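Local coordinates for flavin adenine dinucleotide synthase (Saccharomyces cerevisiae, PDB 2WSI), which catalyses the adenylation of flavin mononucleotide with ATP, making the coenzyme flavin adenine dinucleotide and releasing diphosphate, at residues L42-V47 with K176-T181; V47-S50 with E55-F58; G62-Q67 with T200-F205; L69-L74 with S209-C214. One frame throughout, in Å; residues are numbered along the deposited sequence.

Contact 1: L42-V47 with K176-T181; sequences LSEIFV and KPIQRT. With FAD (flavin-adenine dinucleotide), chain C.
Ile45, in a widened pi-type turn towards the end of helix 25-45, and Ile178, at the start of strand 178-180, bring their CA atoms to 8.1 Å, so the two backbones meet through side chains rather than through hydrogen bonds. Ile178 does most of the reaching. Its CG1 branch is fully extended (chi2 -179°) and pushes the CD1 methyl into the angle between two successive helix residues. There CD1 lies 3.8 Å from Ile45 CG1, the two isoleucine chains running alongside each other with reversed sense. The same methyl sits 3.7 Å from the carbonyl oxygen of Glu44 and equally close to its CB, while Glu44 OE1 passes 3.8 Å from CD1; the glutamate thus lends its aliphatic root and one carboxylate oxygen to the exposed margin. Strand 178-180 is an outermost strand of the mixed sheet in this PAPS reductase-type fold, running antiparallel to its neighbour 189-191, whose Leu191 and Met189 carry the apolar patch further. In the turn leading into the strand, Lys176 N donates to Gln179 OE1 at 3.0 Å, approaching from well above the amide plane. At the end of the strand, Arg180 O accepts from NH2 of Arg190, a residue of the FAD site; just past it, Thr181 CA comes within 3.3 Å of the flavin carbonyl oxygen O4 of FAD.

Contact 2: V47-S50 with E55-F58; sequences VRWS and EISF
Trp49 and Ile56 form the close-packed half of a short connection that leads from helix 25-45 into strand 56-59, an interior parallel strand of the alpha/beta sheet in this PAPS reductase family fold. Ile56 CG1 lies 3.7 Å from Trp49 CB and 3.4 Å from the carbonyl oxygen of Ser50, so the isoleucine fills the inside of the bend with its ethyl branch. Leu191 of strand 189-191 touches both Trp49 and Ile56 and continues this apolar layer. The indole is pressed on one face by its own neighbour: Arg48 CG stands 3.7 Å above the plane, over the centre of the ring.

On the looser side the contact is polar and watery. Glu55, its chain extended beyond CG (chi2 177°), reaches back along the loop until OE1 accepts from Ser50 N at 2.9 Å, a fairly straight bond (162°) that meets the carboxylate from above its plane. OE1 also lies at the edge of the indole, the ring and carboxylate planes standing 85° apart. One water donates both to this oxygen and to Arg48 O, tying the start of the loop to its end. Ser50 OG turns to the loop tip, bonding with Leu52 N. A second water spans the two backbones, donating to Ser50 O at 2.8 Å and accepting from Ile56 N at 3.0 Å.

Contact 3: G62-Q67 with T200-F205; sequences GGKDCQ and TNIWSF. With SO4 (sulfate ion), chain B.
With CG placed between the backbone N and the carbonyl carbon (chi1 61°) and a bend at its end (chi4 -52°), Lys64 lays its aliphatic stem across Trp203 and curls its amine back towards a sulfate. The CD methylene makes a CH-pi contact over one face of the indole, 3.9 Å from the centroid of the six-membered ring, and Lys64 CG rests 3.9 Å from Ile202 CG2, crossing that side chain nearly at right angles. Lys64 NZ donates to sulfate O4 at 2.7 Å and only weakly to O3; Glu299 and the carbonyl of Thr222 also hold the amine. Asp65 OD1, salt-bridged to Arg166, touches Ile202 CG1 at 3.7 Å, and Asp65 OD2 lies 3.2 Å from sulfate O4, a proximity of like charges that the lysine probably eases.

Gly62-Gly63-Lys64-Asp65, with Gly63 as N-cap, is consistent with the PP-loop of PAPS reductase relatives, and the anion, probably from the crystallisation liquor, may mark a phosphate-binding position. The contact joins the first turn of helix 64-87, the next element after strand 56-59 and the glycine loop, to helix 199-209, whose Ser204 packs on helix 25-45, while Phe205 touches Ile34 there and Val68, Leu71 and Leu72 of helix 64-87.

Contact 4: L69-L74 with S209-C214; sequences LLLLYL and SNEPIC
Leu71 points its forked end at segment 209-214 and divides its two methyls between two residues there. CD1 approaches Ser209, lying 3.9 Å from both its CB and its OG, while CD2 meets Glu211 CG, again at 3.9 Å. The leucine and glutamate chains cross at a slant, and what the leucine touches is the methylene part of the acid. Rotation about CB-CG (chi2 -69°) folds the Glu211 chain instead of extending it, and OE1 is bound by Tyr127 OH and Arg126 NE, so the buried charge has partners of its own.

The segment itself is shaped by an ST turn at the end of helix 199-209. Ser209 OG accepts from Glu211 N at 3.0 Å with an angle of 161°, and Asn210 between them takes positive phi as the chain leaves the helix. The same hydroxyl also bonds with Leu206 O one turn back, which fixes its rotation and leaves its flank to Leu71 CD1. Leu71 rides on the long helix 64-87 that follows the first strand of the alpha/beta fold, and its further contacts include Phe205 of helix 199-209 and Cys10 of the N-terminal helix 3-18, which also sends Met9 against Glu211.

From the N terminus, the end of helix 25-45 and the loop after it open two closures. Contact 2 shuts promptly, returning over four residues into strand 56-59; contact 1, sharing Val47 with it, closes only on edge strand 178-180, so the small loop falls within the large one. Helix 64-87 then begins contacts 3 and 4, which cross contact 1 and each other, ending on helix 199-209 and the loop after it. Strand 56-59 thereby bridges two regions: Ile45 packs on Ile56, while Phe58 and Ile56 lie against Leu70 and Tyr73. A probable hydrogen bond from Gln67 to Pro212 joins contacts 3 and 4, whose centres are about 8 Å apart.

Contact 1: L42-V47 with K176-T181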
# COMPACT_ATOMS: atom_id res chain seq x y z
N LEU A 42 5.03 -0.40 -16.29
CA LEU A 42 4.64 -0.44 -17.70
C LEU A 42 5.80 -0.82 -18.63
O LEU A 42 5.60 -1.58 -19.59
CB LEU A 42 4.06 0.91 -18.12
CG LEU A 42 2.75 1.30 -17.42
CD1 LEU A 42 2.39 2.74 -17.73
CD2 LEU A 42 1.60 0.35 -17.82
N SER A 43 7.00 -0.32 -18.33
CA SER A 43 8.16 -0.50 -19.20
C SER A 43 9.03 -1.69 -18.87
O SER A 43 9.74 -2.15 -19.75
CB SER A 43 9.11 0.72 -19.10
OG SER A 43 8.60 1.82 -19.81
N GLU A 44 9.06 -2.14 -17.62
CA GLU A 44 9.96 -3.22 -17.22
C GLU A 44 9.27 -4.46 -16.68
O GLU A 44 9.82 -5.55 -16.75
CB GLU A 44 10.96 -2.74 -16.17
CG GLU A 44 12.05 -1.84 -16.72
CD GLU A 44 12.93 -1.29 -15.61
OE1 GLU A 44 13.52 -2.11 -14.88
OE2 GLU A 44 13.01 -0.05 -15.47
N ILE A 45 8.07 -4.31 -16.14
CA ILE A 45 7.44 -5.45 -15.50
C ILE A 45 6.35 -6.10 -16.34
O ILE A 45 6.39 -7.31 -16.59
CB ILE A 45 6.92 -5.02 -14.12
CG1 ILE A 45 8.15 -4.64 -13.26
CG2 ILE A 45 6.14 -6.12 -13.48
CD1 ILE A 45 7.80 -3.97 -11.93
N PHE A 46 5.36 -5.32 -16.75
CA PHE A 46 4.25 -5.89 -17.50
C PHE A 46 4.69 -6.32 -18.89
O PHE A 46 3.99 -7.08 -19.56
CB PHE A 46 3.09 -4.90 -17.63
CG PHE A 46 2.40 -4.56 -16.30
CD1 PHE A 46 2.66 -5.28 -15.15
CD2 PHE A 46 1.46 -3.54 -16.24
CE1 PHE A 46 2.04 -4.95 -13.94
CE2 PHE A 46 0.82 -3.23 -15.06
CZ PHE A 46 1.11 -3.93 -13.90
N VAL A 47 5.85 -5.86 -19.33
CA VAL A 47 6.34 -6.27 -20.64
C VAL A 47 6.83 -7.72 -20.55
O VAL A 47 6.82 -8.49 -21.53
CB VAL A 47 7.44 -5.30 -21.09
CG1 VAL A 47 8.36 -5.93 -22.12
CG2 VAL A 47 6.79 -3.99 -21.60
N LYS A 176 16.46 -3.71 -5.10
CA LYS A 176 16.31 -3.25 -6.47
C LYS A 176 14.84 -3.41 -6.89
O LYS A 176 14.14 -4.26 -6.35
CB LYS A 176 17.18 -4.10 -7.40
CG LYS A 176 18.68 -3.99 -7.14
CD LYS A 176 19.42 -5.28 -7.49
CE LYS A 176 19.06 -5.82 -8.89
NZ LYS A 176 19.91 -5.22 -9.95
N PRO A 177 14.39 -2.62 -7.88
CA PRO A 177 13.00 -2.71 -8.39
C PRO A 177 12.67 -4.09 -8.97
O PRO A 177 11.54 -4.56 -8.85
CB PRO A 177 12.95 -1.67 -9.52
CG PRO A 177 14.12 -0.69 -9.21
CD PRO A 177 15.15 -1.49 -8.46
N ILE A 178 13.62 -4.72 -9.64
CA ILE A 178 13.39 -6.09 -10.09
C ILE A 178 14.55 -6.94 -9.57
O ILE A 178 15.69 -6.69 -9.94
CB ILE A 178 13.26 -6.17 -11.62
CG1 ILE A 178 12.07 -5.31 -12.11
CG2 ILE A 178 13.08 -7.61 -12.06
CD1 ILE A 178 11.86 -5.34 -13.63
N GLN A 179 14.27 -7.91 -8.72
CA GLN A 179 15.32 -8.57 -7.96
C GLN A 179 14.92 -10.00 -7.61
O GLN A 179 13.82 -10.25 -7.13
CB GLN A 179 15.55 -7.77 -6.66
CG GLN A 179 16.74 -8.19 -5.87
CD GLN A 179 16.98 -7.27 -4.68
OE1 GLN A 179 16.08 -6.59 -4.22
NE2 GLN A 179 18.22 -7.25 -4.19
N ARG A 180 15.83 -10.95 -7.81
CA ARG A 180 15.61 -12.33 -7.38
C ARG A 180 15.55 -12.42 -5.87
O ARG A 180 16.11 -11.58 -5.18
CB ARG A 180 16.73 -13.23 -7.89
CG ARG A 180 16.58 -13.60 -9.37
CD ARG A 180 15.38 -14.54 -9.57
NE ARG A 180 15.06 -14.67 -10.99
CZ ARG A 180 13.98 -15.29 -11.48
NH1 ARG A 180 13.11 -15.86 -10.66
NH2 ARG A 180 13.78 -15.33 -12.80
N THR A 181 14.81 -13.40 -5.34
CA THR A 181 14.84 -13.62 -3.90
C THR A 181 16.19 -14.16 -3.53
O THR A 181 16.92 -14.62 -4.40
CB THR A 181 13.81 -14.63 -3.46
OG1 THR A 181 13.93 -15.79 -4.31
CG2 THR A 181 12.38 -14.02 -3.55
PA FAD C . 6.96 -5.26 5.74
O1A FAD C . 6.21 -4.84 6.98
O2A FAD C . 7.42 -6.69 5.85
O5B FAD C . 6.15 -4.98 4.37
C5B FAD C . 6.87 -4.98 3.15
C4B FAD C . 5.95 -5.50 2.04
O4B FAD C . 5.86 -6.90 2.13
C3B FAD C . 4.54 -4.98 2.18
O3B FAD C . 4.36 -3.76 1.51
C2B FAD C . 3.73 -6.10 1.54
O2B FAD C . 3.70 -5.94 0.14
C1B FAD C . 4.53 -7.32 1.89
N9A FAD C . 3.99 -7.90 3.13
C8A FAD C . 4.40 -7.69 4.42
N7A FAD C . 3.63 -8.44 5.25
C5A FAD C . 2.71 -9.09 4.49
C6A FAD C . 1.68 -9.96 4.80
N6A FAD C . 1.41 -10.34 6.06
N1A FAD C . 0.95 -10.48 3.77
C2A FAD C . 1.19 -10.15 2.45
N3A FAD C . 2.19 -9.25 2.16
C4A FAD C . 2.95 -8.77 3.17
N1 FAD C . 14.01 -10.71 2.61
C2 FAD C . 15.25 -11.17 2.24
O2 FAD C . 16.23 -10.95 2.94
N3 FAD C . 15.39 -11.89 1.08
C4 FAD C . 14.31 -12.17 0.27
O4 FAD C . 14.51 -12.81 -0.76
C4X FAD C . 13.04 -11.70 0.65
N5 FAD C . 11.91 -11.95 -0.13
C5X FAD C . 10.67 -11.47 0.25
C6 FAD C . 9.54 -11.72 -0.52
C7 FAD C . 8.29 -11.25 -0.10
C7M FAD C . 7.05 -11.50 -0.90
C8 FAD C . 8.20 -10.53 1.09
C8M FAD C . 6.87 -10.00 1.55
C9 FAD C . 9.33 -10.28 1.84
C9A FAD C . 10.56 -10.76 1.44
N10 FAD C . 11.67 -10.51 2.23
C10 FAD C . 12.91 -10.96 1.82
C1' FAD C . 11.52 -9.70 3.49
C2' FAD C . 11.68 -8.20 3.19
O2' FAD C . 12.84 -7.89 2.45
C3' FAD C . 11.66 -7.33 4.45
O3' FAD C . 12.86 -7.52 5.16
C4' FAD C . 10.47 -7.69 5.32
O4' FAD C . 9.29 -7.74 4.55
C5' FAD C . 10.28 -6.63 6.41
O5' FAD C . 10.44 -5.34 5.84
P FAD C . 9.47 -4.12 6.26
O1P FAD C . 9.15 -4.23 7.73
O2P FAD C . 10.08 -2.81 5.83
O3P FAD C . 8.13 -4.23 5.41

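Contact 2: V47-S50 with E55-F58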
# COMPACT_ATOMS: atom_id res chain seq x y z
N VAL A 47 5.85 -5.86 -19.33
CA VAL A 47 6.34 -6.27 -20.64
C VAL A 47 6.83 -7.72 -20.55
O VAL A 47 6.82 -8.49 -21.53
CB VAL A 47 7.44 -5.30 -21.09
CG1 VAL A 47 8.36 -5.93 -22.12
CG2 VAL A 47 6.79 -3.99 -21.60
N ARG A 48 7.24 -8.11 -19.35
CA ARG A 48 7.86 -9.41 -19.16
C ARG A 48 6.95 -10.46 -18.53
O ARG A 48 7.05 -11.65 -18.83
CB ARG A 48 9.12 -9.22 -18.33
CG ARG A 48 9.89 -10.45 -18.05
CD ARG A 48 11.21 -10.05 -17.45
NE ARG A 48 12.04 -11.19 -17.11
CZ ARG A 48 13.21 -11.08 -16.49
NH1 ARG A 48 13.65 -9.87 -16.12
NH2 ARG A 48 13.90 -12.16 -16.20
N TRP A 49 6.05 -10.03 -17.66
CA TRP A 49 5.10 -10.94 -17.00
C TRP A 49 3.68 -10.38 -17.11
O TRP A 49 3.48 -9.17 -17.13
CB TRP A 49 5.43 -11.07 -15.52
CG TRP A 49 6.79 -11.62 -15.23
CD1 TRP A 49 7.16 -12.94 -15.28
CD2 TRP A 49 7.95 -10.88 -14.81
NE1 TRP A 49 8.51 -13.06 -14.92
CE2 TRP A 49 9.00 -11.82 -14.62
CE3 TRP A 49 8.20 -9.53 -14.57
CZ2 TRP A 49 10.28 -11.44 -14.23
CZ3 TRP A 49 9.49 -9.15 -14.19
CH2 TRP A 49 10.51 -10.10 -14.03
N SER A 50 2.68 -11.25 -17.19
CA SER A 50 1.28 -10.79 -17.20
C SER A 50 0.80 -10.43 -15.81
O SER A 50 0.95 -11.21 -14.87
CB SER A 50 0.37 -11.87 -17.75
OG SER A 50 -0.98 -11.55 -17.45
N GLU A 55 0.81 -15.08 -13.37
CA GLU A 55 2.28 -15.10 -13.37
C GLU A 55 2.76 -14.20 -12.25
O GLU A 55 3.83 -14.44 -11.66
CB GLU A 55 2.86 -14.58 -14.70
CG GLU A 55 2.60 -15.50 -15.88
CD GLU A 55 3.12 -14.95 -17.21
OE1 GLU A 55 3.85 -13.95 -17.20
OE2 GLU A 55 2.80 -15.50 -18.27
N ILE A 56 1.99 -13.15 -12.00
CA ILE A 56 2.31 -12.21 -10.93
C ILE A 56 1.24 -12.28 -9.86
O ILE A 56 0.07 -12.12 -10.18
CB ILE A 56 2.32 -10.76 -11.42
CG1 ILE A 56 3.36 -10.55 -12.53
CG2 ILE A 56 2.69 -9.82 -10.27
CD1 ILE A 56 3.30 -9.15 -13.11
N SER A 57 1.64 -12.43 -8.60
CA SER A 57 0.73 -12.21 -7.50
C SER A 57 1.12 -10.95 -6.74
O SER A 57 2.30 -10.64 -6.59
CB SER A 57 0.77 -13.37 -6.53
OG SER A 57 -0.24 -13.18 -5.56
N PHE A 58 0.13 -10.21 -6.28
CA PHE A 58 0.36 -8.97 -5.53
C PHE A 58 0.32 -9.30 -4.03
O PHE A 58 -0.70 -9.82 -3.53
CB PHE A 58 -0.76 -7.97 -5.89
CG PHE A 58 -0.48 -6.57 -5.42
CD1 PHE A 58 -0.01 -5.63 -6.31
CD2 PHE A 58 -0.66 -6.22 -4.09
CE1 PHE A 58 0.30 -4.33 -5.88
CE2 PHE A 58 -0.35 -4.93 -3.64
CZ PHE A 58 0.13 -3.99 -4.53
O HOH W 1 6.04 -14.21 -18.92
O HOH W 2 -0.68 -12.24 -12.88

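Contact 3: G62-Q67 with T200-F205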
# COMPACT_ATOMS: atom_id res chain seq x y z
N GLY A 62 -2.86 -4.71 3.47
CA GLY A 62 -3.75 -3.63 3.88
C GLY A 62 -3.03 -2.41 4.46
O GLY A 62 -3.67 -1.41 4.79
N GLY A 63 -1.70 -2.47 4.56
CA GLY A 63 -0.96 -1.31 5.08
C GLY A 63 -0.91 -0.16 4.06
O GLY A 63 -1.27 -0.33 2.88
N LYS A 64 -0.48 1.02 4.51
CA LYS A 64 -0.48 2.21 3.66
C LYS A 64 0.41 2.00 2.43
O LYS A 64 0.06 2.42 1.35
CB LYS A 64 -0.01 3.45 4.42
CG LYS A 64 1.43 3.36 4.97
CD LYS A 64 1.68 4.58 5.93
CE LYS A 64 3.18 4.77 6.23
NZ LYS A 64 3.74 3.49 6.71
N ASP A 65 1.56 1.36 2.61
CA ASP A 65 2.52 1.22 1.53
C ASP A 65 1.98 0.29 0.44
O ASP A 65 2.00 0.62 -0.75
CB ASP A 65 3.84 0.65 2.03
CG ASP A 65 4.66 1.64 2.87
OD1 ASP A 65 4.32 2.83 2.92
OD2 ASP A 65 5.66 1.21 3.47
N CYS A 66 1.49 -0.89 0.82
CA CYS A 66 1.03 -1.76 -0.27
C CYS A 66 -0.31 -1.29 -0.83
O CYS A 66 -0.61 -1.55 -2.01
CB CYS A 66 1.03 -3.23 0.09
SG CYS A 66 0.08 -3.52 1.42
N GLN A 67 -1.08 -0.54 -0.06
CA GLN A 67 -2.27 0.11 -0.61
C GLN A 67 -1.93 1.19 -1.65
O GLN A 67 -2.57 1.27 -2.72
CB GLN A 67 -3.14 0.77 0.47
CG GLN A 67 -4.52 1.14 -0.15
CD GLN A 67 -5.48 1.74 0.83
OE1 GLN A 67 -5.12 2.05 1.97
NE2 GLN A 67 -6.72 1.96 0.39
N THR A 200 6.46 11.16 3.21
CA THR A 200 5.61 12.27 2.80
C THR A 200 4.88 11.97 1.48
O THR A 200 3.74 12.40 1.28
CB THR A 200 6.41 13.61 2.65
OG1 THR A 200 7.43 13.45 1.66
CG2 THR A 200 7.08 13.98 3.96
N ASN A 201 5.54 11.26 0.56
CA ASN A 201 4.91 10.91 -0.70
C ASN A 201 3.74 9.96 -0.42
O ASN A 201 2.68 10.09 -1.02
CB ASN A 201 5.86 10.17 -1.63
CG ASN A 201 7.09 11.00 -2.03
OD1 ASN A 201 7.04 12.19 -2.38
ND2 ASN A 201 8.20 10.33 -2.00
N ILE A 202 3.93 9.04 0.51
CA ILE A 202 2.91 8.03 0.79
C ILE A 202 1.64 8.74 1.30
O ILE A 202 0.55 8.56 0.74
CB ILE A 202 3.43 6.99 1.80
CG1 ILE A 202 4.51 6.10 1.15
CG2 ILE A 202 2.24 6.14 2.33
CD1 ILE A 202 3.93 5.18 -0.00
N TRP A 203 1.77 9.58 2.32
CA TRP A 203 0.59 10.24 2.87
C TRP A 203 -0.04 11.21 1.87
O TRP A 203 -1.27 11.31 1.78
CB TRP A 203 0.91 11.03 4.14
CG TRP A 203 1.33 10.25 5.36
CD1 TRP A 203 2.42 10.51 6.14
CD2 TRP A 203 0.65 9.15 5.98
NE1 TRP A 203 2.46 9.62 7.19
CE2 TRP A 203 1.39 8.78 7.12
CE3 TRP A 203 -0.52 8.44 5.69
CZ2 TRP A 203 1.01 7.73 7.96
CZ3 TRP A 203 -0.89 7.37 6.53
CH2 TRP A 203 -0.12 7.03 7.63
N SER A 204 0.78 11.96 1.15
CA SER A 204 0.24 12.94 0.23
C SER A 204 -0.63 12.24 -0.81
O SER A 204 -1.74 12.69 -1.08
CB SER A 204 1.33 13.72 -0.50
OG SER A 204 0.73 14.53 -1.49
N PHE A 205 -0.13 11.15 -1.39
CA PHE A 205 -0.91 10.43 -2.40
C PHE A 205 -2.13 9.72 -1.78
O PHE A 205 -3.24 9.80 -2.30
CB PHE A 205 -0.03 9.43 -3.15
CG PHE A 205 -0.75 8.74 -4.28
CD1 PHE A 205 -1.03 9.42 -5.45
CD2 PHE A 205 -1.19 7.43 -4.14
CE1 PHE A 205 -1.71 8.80 -6.49
CE2 PHE A 205 -1.87 6.80 -5.17
CZ PHE A 205 -2.12 7.49 -6.36
S SO4 B . 3.00 0.03 6.98
O1 SO4 B . 3.76 -0.96 7.72
O2 SO4 B . 2.11 -0.68 6.06
O3 SO4 B . 2.21 0.82 7.92
O4 SO4 B . 3.90 0.83 6.15

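Contact 4: L69-L74 with S209-C214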
# COMPACT_ATOMS: atom_id res chain seq x y z
N LEU A 69 0.73 1.27 -3.43
CA LEU A 69 1.21 0.49 -4.57
C LEU A 69 0.08 -0.16 -5.34
O LEU A 69 0.05 -0.14 -6.58
CB LEU A 69 2.22 -0.57 -4.14
CG LEU A 69 2.89 -1.32 -5.29
CD1 LEU A 69 3.38 -0.35 -6.39
CD2 LEU A 69 3.99 -2.25 -4.80
N LEU A 70 -0.88 -0.72 -4.61
CA LEU A 70 -2.02 -1.34 -5.27
C LEU A 70 -2.80 -0.33 -6.11
O LEU A 70 -3.19 -0.62 -7.24
CB LEU A 70 -2.94 -1.99 -4.21
CG LEU A 70 -4.18 -2.63 -4.84
CD1 LEU A 70 -3.79 -3.67 -5.90
CD2 LEU A 70 -5.05 -3.28 -3.73
N LEU A 71 -3.02 0.88 -5.59
CA LEU A 71 -3.68 1.91 -6.39
C LEU A 71 -2.86 2.23 -7.64
O LEU A 71 -3.41 2.31 -8.72
CB LEU A 71 -3.91 3.20 -5.59
CG LEU A 71 -4.76 3.13 -4.33
CD1 LEU A 71 -4.81 4.50 -3.65
CD2 LEU A 71 -6.17 2.61 -4.63
N LEU A 72 -1.54 2.39 -7.51
CA LEU A 72 -0.68 2.65 -8.68
C LEU A 72 -0.68 1.48 -9.68
O LEU A 72 -0.69 1.66 -10.89
CB LEU A 72 0.77 2.95 -8.24
CG LEU A 72 0.84 4.20 -7.37
CD1 LEU A 72 2.25 4.29 -6.77
CD2 LEU A 72 0.48 5.45 -8.19
N TYR A 73 -0.70 0.27 -9.14
CA TYR A 73 -0.67 -0.95 -9.93
C TYR A 73 -1.95 -1.04 -10.76
O TYR A 73 -1.90 -1.34 -11.96
CB TYR A 73 -0.59 -2.14 -8.98
CG TYR A 73 -0.28 -3.47 -9.62
CD1 TYR A 73 1.05 -3.83 -9.87
CD2 TYR A 73 -1.27 -4.38 -9.94
CE1 TYR A 73 1.38 -5.05 -10.41
CE2 TYR A 73 -0.97 -5.63 -10.50
CZ TYR A 73 0.38 -5.95 -10.72
OH TYR A 73 0.76 -7.17 -11.25
N LEU A 74 -3.08 -0.75 -10.13
CA LEU A 74 -4.37 -0.77 -10.83
C LEU A 74 -4.42 0.30 -11.89
O LEU A 74 -4.93 0.08 -12.98
CB LEU A 74 -5.54 -0.59 -9.83
CG LEU A 74 -5.76 -1.85 -8.98
CD1 LEU A 74 -6.63 -1.56 -7.78
CD2 LEU A 74 -6.33 -2.98 -9.85
N SER A 209 -6.09 10.52 -2.56
CA SER A 209 -6.90 9.53 -3.30
C SER A 209 -8.33 9.47 -2.78
O SER A 209 -9.24 9.02 -3.50
CB SER A 209 -6.31 8.12 -3.22
OG SER A 209 -6.46 7.55 -1.92
N ASN A 210 -8.48 9.85 -1.51
CA ASN A 210 -9.73 9.73 -0.77
C ASN A 210 -10.17 8.29 -0.59
O ASN A 210 -11.28 8.04 -0.13
CB ASN A 210 -10.88 10.51 -1.41
CG ASN A 210 -11.97 10.89 -0.40
OD1 ASN A 210 -11.68 11.12 0.78
ND2 ASN A 210 -13.22 10.91 -0.84
N GLU A 211 -9.30 7.34 -0.93
CA GLU A 211 -9.61 5.91 -0.70
C GLU A 211 -9.63 5.59 0.80
O GLU A 211 -8.98 6.28 1.59
CB GLU A 211 -8.58 5.03 -1.43
CG GLU A 211 -8.79 5.03 -2.95
CD GLU A 211 -10.08 4.29 -3.32
OE1 GLU A 211 -10.13 3.05 -3.15
OE2 GLU A 211 -11.06 4.95 -3.72
N PRO A 212 -10.37 4.55 1.19
CA PRO A 212 -10.41 4.24 2.62
C PRO A 212 -9.06 3.70 3.06
O PRO A 212 -8.44 2.97 2.33
CB PRO A 212 -11.48 3.14 2.71
CG PRO A 212 -11.53 2.51 1.32
CD PRO A 212 -11.07 3.55 0.36
N ILE A 213 -8.61 4.06 4.24
CA ILE A 213 -7.31 3.60 4.71
C ILE A 213 -7.47 2.94 6.08
O ILE A 213 -8.42 3.23 6.82
CB ILE A 213 -6.29 4.75 4.82
CG1 ILE A 213 -6.65 5.69 5.97
CG2 ILE A 213 -6.23 5.53 3.52
CD1 ILE A 213 -5.55 6.72 6.24
N CYS A 214 -6.56 2.05 6.42
CA CYS A 214 -6.71 1.26 7.61
C CYS A 214 -6.95 2.19 8.80
O CYS A 214 -6.19 3.13 9.02
CB CYS A 214 -5.47 0.40 7.86
SG CYS A 214 -5.75 -0.70 9.30